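Local coordinates for GCN5-related N-acetyltransferase (Kribbella flavida, PDB 4MY0), which probably transfers the acetyl group of acetyl-CoA to amino groups of aminoglycosides, as a member of the GCN5-related N-acetyltransferase family, at residues C[78-83]-C[291-296]; C[71-76]-C[280-285]. All coordinates share one frame; numbering follows the deposited sequence.

How the contacts relate
The two contacts join strands that are adjacent in sequence and in the sheet, 61-75 and 78-90, to consecutive elements much later in the chain, strand 274-284 and helix 287-293. Their centres lie about 8 Å apart. Antiparallel strand pairing links them, V80 O of contact 1 sitting 2.6 Å from Q73 N of contact 2, a probable hydrogen bond; the loop residue G295 probably adds another, its N 2.9 Å from W75 O at the end of strand 61-75. Contact 1 lies away from the known acetyl-CoA sites and meets the sterol-carrier-like part. Contact 2 is buried nearer the cofactor, the W280 side chain about 11 Å from a bound coenzyme A and that of L282 about 10 Å from the Y129 side chain.

Contact 1: C[78-83]-C[291-296]; sequences RRVPMA and IAARGF
R78 lays its side chain over the last turn of helix 287-293 and the residues after it, and the polar part of the contact is built on its guanidinium. NH2 is 2.6 Å from A292 O, but the N-H...O angle of 122° makes this a weak hydrogen bond despite its length. A second weak bond runs from the same nitrogen to R294 O at 3.4 Å, and this one is straighter, at 150°. Both oxygens lie at the edge of the group, near its plane, whereas A293 O stands over one face, 3.2 Å above the plane and offset toward the rim. Bends at chi2 and chi3 (-73°) bring NH2 to these carbonyls.

Two waters extend the polar network. Water 1, in the guanidinium plane, accepts from R78 NH2 at 3.2 Å and has I291 O and R294 O among more acceptors than it has protons; water 2 bridges R79 O and A293 O, donating to both.

The apolar part is small: V80 CG1 meets A293 CB at 4.1 Å, CG2 faces A293 O, and R78 CB and CG pack on G295. R294 turns its own guanidinium to Y352, giving a hydrogen bond to its carbonyl and a cation-pi contact with its ring.

Two weak bonds and an unbonded carbonyl over the face of an exposed cation suggest a modest electrostatic match, to which the helix dipole may contribute.

Contact 2: C[71-76]-C[280-285]; sequences FQQWWG and WMLRLL
Two strands of the GNAT portions, 61-75 and 274-284, pass each other nearly at right angles (94° between directions, axes 12.2 Å apart at closest), so side chains alone bridge them. W280 from the later strand is met by Q73 and W75 from the earlier one. The Q73 amide approaches over a face of the W280 indole, with NE2 3.5 Å from CH2 and the two planes 49° apart. W75 comes instead to the edge: its CZ2 lies in the W280 ring plane, 3.7 Å from CH2. L282 reaches W75 from the opposite direction, its CD2 3.9 Å from W75 CZ2, and its CD1 lies 4.1 Å from Q73 OE1.

With CG anti to the backbone N (chi1 -164°) and an extended chain beyond it, Q73 carries its amide across to the indole. Two bonds fix the turn of that amide: W75 NE1 donates to OE1 at 2.8 Å, from above the carbonyl plane rather than on a lone pair, and NE2 donates to G186 O. A leucine in its place would probably leave W75 NE1 without this acceptor and G186 O without the NE2 donor, and lose the polar contact over the W280 face.

Around this cluster, Y122 meets W280 edge-to-face, and M388 packs on both Q73 and W280. Y352 of helix 345-352 meets W75 edge-to-face and touches L282, while M82 of strand 78-90 lies against Q73.

Contact 1: C[78-83]-C[291-296]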
# COMPACT_ATOMS: atom_id res chain seq x y z
N ARG C 78 -4.42 19.31 -40.28
CA ARG C 78 -5.58 19.04 -41.13
C ARG C 78 -6.37 17.81 -40.65
O ARG C 78 -5.80 16.91 -40.02
CB ARG C 78 -5.17 18.89 -42.60
CG ARG C 78 -4.56 20.16 -43.21
CD ARG C 78 -5.00 20.37 -44.66
NE ARG C 78 -4.35 19.44 -45.58
CZ ARG C 78 -4.94 18.89 -46.64
NH1 ARG C 78 -6.20 19.15 -46.93
NH2 ARG C 78 -4.26 18.06 -47.41
N ARG C 79 -7.67 17.78 -40.94
CA ARG C 79 -8.52 16.67 -40.49
C ARG C 79 -8.53 15.53 -41.50
O ARG C 79 -8.79 15.75 -42.68
CB ARG C 79 -9.97 17.14 -40.28
CG ARG C 79 -10.15 18.22 -39.22
CD ARG C 79 -11.59 18.71 -39.26
NE ARG C 79 -11.82 19.87 -38.41
CZ ARG C 79 -11.53 21.12 -38.76
NH1 ARG C 79 -10.98 21.37 -39.95
NH2 ARG C 79 -11.78 22.12 -37.92
N VAL C 80 -8.25 14.31 -41.04
CA VAL C 80 -8.23 13.15 -41.92
C VAL C 80 -9.27 12.15 -41.43
O VAL C 80 -9.26 11.79 -40.25
CB VAL C 80 -6.84 12.48 -41.90
CG1 VAL C 80 -6.75 11.38 -42.97
CG2 VAL C 80 -5.73 13.53 -42.08
N PRO C 81 -10.18 11.71 -42.33
CA PRO C 81 -11.20 10.73 -41.91
C PRO C 81 -10.50 9.47 -41.37
O PRO C 81 -9.47 9.07 -41.92
CB PRO C 81 -11.95 10.42 -43.21
CG PRO C 81 -11.74 11.68 -44.09
CD PRO C 81 -10.32 12.10 -43.75
N MSE C 82 -11.03 8.89 -40.30
CA MSE C 82 -10.29 7.84 -39.62
C MSE C 82 -11.21 6.79 -39.04
O MSE C 82 -12.25 7.11 -38.47
CB MSE C 82 -9.43 8.46 -38.51
CG MSE C 82 -8.49 7.45 -37.85
SE MSE C 82 -9.27 6.73 -36.21
CE MSE C 82 -8.62 8.15 -35.05
N ALA C 83 -10.85 5.52 -39.20
CA ALA C 83 -11.66 4.43 -38.66
C ALA C 83 -11.13 4.02 -37.29
O ALA C 83 -10.11 3.34 -37.19
CB ALA C 83 -11.64 3.24 -39.60
N ILE C 291 -2.05 10.61 -47.62
CA ILE C 291 -1.03 11.62 -47.85
C ILE C 291 -1.67 12.92 -48.34
O ILE C 291 -1.33 14.01 -47.88
CB ILE C 291 0.02 11.14 -48.88
CG1 ILE C 291 0.94 10.08 -48.27
CG2 ILE C 291 0.80 12.35 -49.45
CD1 ILE C 291 1.70 10.56 -47.01
N ALA C 292 -2.63 12.79 -49.27
CA ALA C 292 -3.31 13.95 -49.84
C ALA C 292 -4.03 14.77 -48.78
O ALA C 292 -4.14 15.99 -48.91
CB ALA C 292 -4.30 13.51 -50.92
N ALA C 293 -4.51 14.12 -47.72
CA ALA C 293 -5.28 14.83 -46.70
C ALA C 293 -4.42 15.35 -45.53
O ALA C 293 -4.89 16.15 -44.73
CB ALA C 293 -6.41 13.95 -46.18
N ARG C 294 -3.17 14.88 -45.45
CA ARG C 294 -2.28 15.25 -44.34
C ARG C 294 -1.78 16.69 -44.47
O ARG C 294 -1.59 17.18 -45.58
CB ARG C 294 -1.07 14.31 -44.30
CG ARG C 294 -0.31 14.35 -42.95
CD ARG C 294 0.95 13.51 -42.99
NE ARG C 294 1.47 13.17 -41.66
CZ ARG C 294 2.22 13.98 -40.91
NH1 ARG C 294 2.51 15.20 -41.36
NH2 ARG C 294 2.67 13.59 -39.72
N GLY C 295 -1.58 17.36 -43.34
CA GLY C 295 -0.84 18.62 -43.37
C GLY C 295 0.64 18.27 -43.30
O GLY C 295 1.00 17.27 -42.69
N PHE C 296 1.48 19.05 -43.96
CA PHE C 296 2.92 18.81 -43.90
C PHE C 296 3.64 20.05 -43.37
O PHE C 296 3.14 21.16 -43.52
CB PHE C 296 3.48 18.43 -45.28
CG PHE C 296 3.11 17.03 -45.70
CD1 PHE C 296 3.93 15.96 -45.38
CD2 PHE C 296 1.93 16.79 -46.40
CE1 PHE C 296 3.58 14.67 -45.74
CE2 PHE C 296 1.58 15.49 -46.77
CZ PHE C 296 2.41 14.44 -46.44
O HOH W 1 -1.34 16.97 -48.22
O HOH W 2 -7.42 16.77 -44.74

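Contact 2: C[71-76]-C[280-285]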
# COMPACT_ATOMS: atom_id res chain seq x y z
N PHE C 71 -14.50 8.56 -36.97
CA PHE C 71 -13.76 9.72 -36.47
C PHE C 71 -13.19 10.53 -37.61
O PHE C 71 -13.24 10.11 -38.76
CB PHE C 71 -12.56 9.28 -35.64
CG PHE C 71 -12.90 8.73 -34.28
CD1 PHE C 71 -13.85 9.33 -33.48
CD2 PHE C 71 -12.22 7.61 -33.80
CE1 PHE C 71 -14.14 8.83 -32.21
CE2 PHE C 71 -12.49 7.09 -32.53
CZ PHE C 71 -13.46 7.70 -31.74
N GLN C 72 -12.64 11.70 -37.28
CA GLN C 72 -11.60 12.31 -38.09
C GLN C 72 -10.40 12.40 -37.16
O GLN C 72 -10.55 12.33 -35.93
CB GLN C 72 -12.00 13.69 -38.61
CG GLN C 72 -13.33 13.70 -39.36
CD GLN C 72 -13.44 14.84 -40.34
OE1 GLN C 72 -12.72 14.88 -41.34
NE2 GLN C 72 -14.35 15.77 -40.08
N GLN C 73 -9.20 12.54 -37.72
CA GLN C 73 -8.01 12.65 -36.88
C GLN C 73 -7.11 13.75 -37.43
O GLN C 73 -6.90 13.86 -38.64
CB GLN C 73 -7.25 11.33 -36.78
CG GLN C 73 -6.24 11.30 -35.63
CD GLN C 73 -5.45 10.01 -35.57
OE1 GLN C 73 -5.24 9.36 -36.59
NE2 GLN C 73 -5.01 9.63 -34.37
N TRP C 74 -6.62 14.60 -36.54
CA TRP C 74 -5.77 15.70 -36.96
C TRP C 74 -4.41 15.15 -37.37
O TRP C 74 -3.84 14.32 -36.66
CB TRP C 74 -5.60 16.70 -35.82
CG TRP C 74 -6.81 17.57 -35.58
CD1 TRP C 74 -7.82 17.36 -34.67
CD2 TRP C 74 -7.13 18.79 -36.26
NE1 TRP C 74 -8.74 18.38 -34.75
CE2 TRP C 74 -8.34 19.27 -35.72
CE3 TRP C 74 -6.51 19.52 -37.28
CZ2 TRP C 74 -8.94 20.45 -36.16
CZ3 TRP C 74 -7.10 20.69 -37.71
CH2 TRP C 74 -8.31 21.15 -37.16
N TRP C 75 -3.90 15.59 -38.52
CA TRP C 75 -2.53 15.30 -38.89
C TRP C 75 -1.89 16.51 -39.54
O TRP C 75 -2.34 16.97 -40.62
CB TRP C 75 -2.45 14.06 -39.80
CG TRP C 75 -2.64 12.78 -39.02
CD1 TRP C 75 -3.77 12.00 -39.00
CD2 TRP C 75 -1.70 12.15 -38.15
NE1 TRP C 75 -3.57 10.92 -38.18
CE2 TRP C 75 -2.31 10.99 -37.63
CE3 TRP C 75 -0.39 12.45 -37.75
CZ2 TRP C 75 -1.66 10.12 -36.74
CZ3 TRP C 75 0.25 11.59 -36.85
CH2 TRP C 75 -0.38 10.45 -36.37
N GLY C 76 -0.87 17.06 -38.87
CA GLY C 76 -0.24 18.29 -39.31
C GLY C 76 -1.23 19.42 -39.49
O GLY C 76 -1.14 20.20 -40.44
N TRP C 280 -1.23 4.52 -28.76
CA TRP C 280 -2.22 4.01 -29.69
C TRP C 280 -1.58 3.68 -31.03
O TRP C 280 -0.53 4.23 -31.37
CB TRP C 280 -3.38 5.01 -29.86
CG TRP C 280 -2.95 6.43 -30.03
CD1 TRP C 280 -2.84 7.36 -29.04
CD2 TRP C 280 -2.59 7.09 -31.25
NE1 TRP C 280 -2.43 8.57 -29.58
CE2 TRP C 280 -2.27 8.42 -30.93
CE3 TRP C 280 -2.52 6.68 -32.59
CZ2 TRP C 280 -1.87 9.36 -31.91
CZ3 TRP C 280 -2.13 7.61 -33.57
CH2 TRP C 280 -1.81 8.93 -33.22
N MSE C 281 -2.21 2.78 -31.78
CA MSE C 281 -1.64 2.34 -33.05
C MSE C 281 -2.35 2.95 -34.23
O MSE C 281 -3.49 3.39 -34.11
CB MSE C 281 -1.70 0.82 -33.17
CG MSE C 281 -0.68 0.13 -32.29
SE MSE C 281 -0.74 -1.79 -32.59
CE MSE C 281 0.93 -2.23 -31.67
N LEU C 282 -1.66 2.96 -35.38
CA LEU C 282 -2.15 3.56 -36.61
C LEU C 282 -1.92 2.60 -37.76
O LEU C 282 -0.93 1.86 -37.76
CB LEU C 282 -1.37 4.84 -36.88
CG LEU C 282 -1.72 5.61 -38.15
CD1 LEU C 282 -3.14 6.15 -38.02
CD2 LEU C 282 -0.73 6.74 -38.39
N ARG C 283 -2.83 2.59 -38.73
CA ARG C 283 -2.57 1.90 -40.00
C ARG C 283 -3.06 2.74 -41.18
O ARG C 283 -4.13 3.35 -41.10
CB ARG C 283 -3.27 0.54 -40.03
CG ARG C 283 -2.79 -0.35 -41.18
CD ARG C 283 -3.84 -1.40 -41.60
NE ARG C 283 -3.20 -2.57 -42.21
CZ ARG C 283 -2.68 -2.59 -43.44
NH1 ARG C 283 -2.72 -1.51 -44.21
NH2 ARG C 283 -2.11 -3.70 -43.90
N LEU C 284 -2.29 2.79 -42.27
CA LEU C 284 -2.80 3.41 -43.50
C LEU C 284 -3.61 2.39 -44.32
O LEU C 284 -3.14 1.27 -44.57
CB LEU C 284 -1.67 3.99 -44.36
CG LEU C 284 -0.69 5.05 -43.83
CD1 LEU C 284 -0.37 6.05 -44.93
CD2 LEU C 284 -1.14 5.76 -42.56
N LEU C 285 -4.81 2.76 -44.72
CA LEU C 285 -5.65 1.90 -45.57
C LEU C 285 -5.63 2.31 -47.04
O LEU C 285 -5.82 1.47 -47.93
CB LEU C 285 -7.10 1.91 -45.08
CG LEU C 285 -7.34 1.64 -43.60
CD1 LEU C 285 -8.83 1.69 -43.31
CD2 LEU C 285 -6.76 0.29 -43.23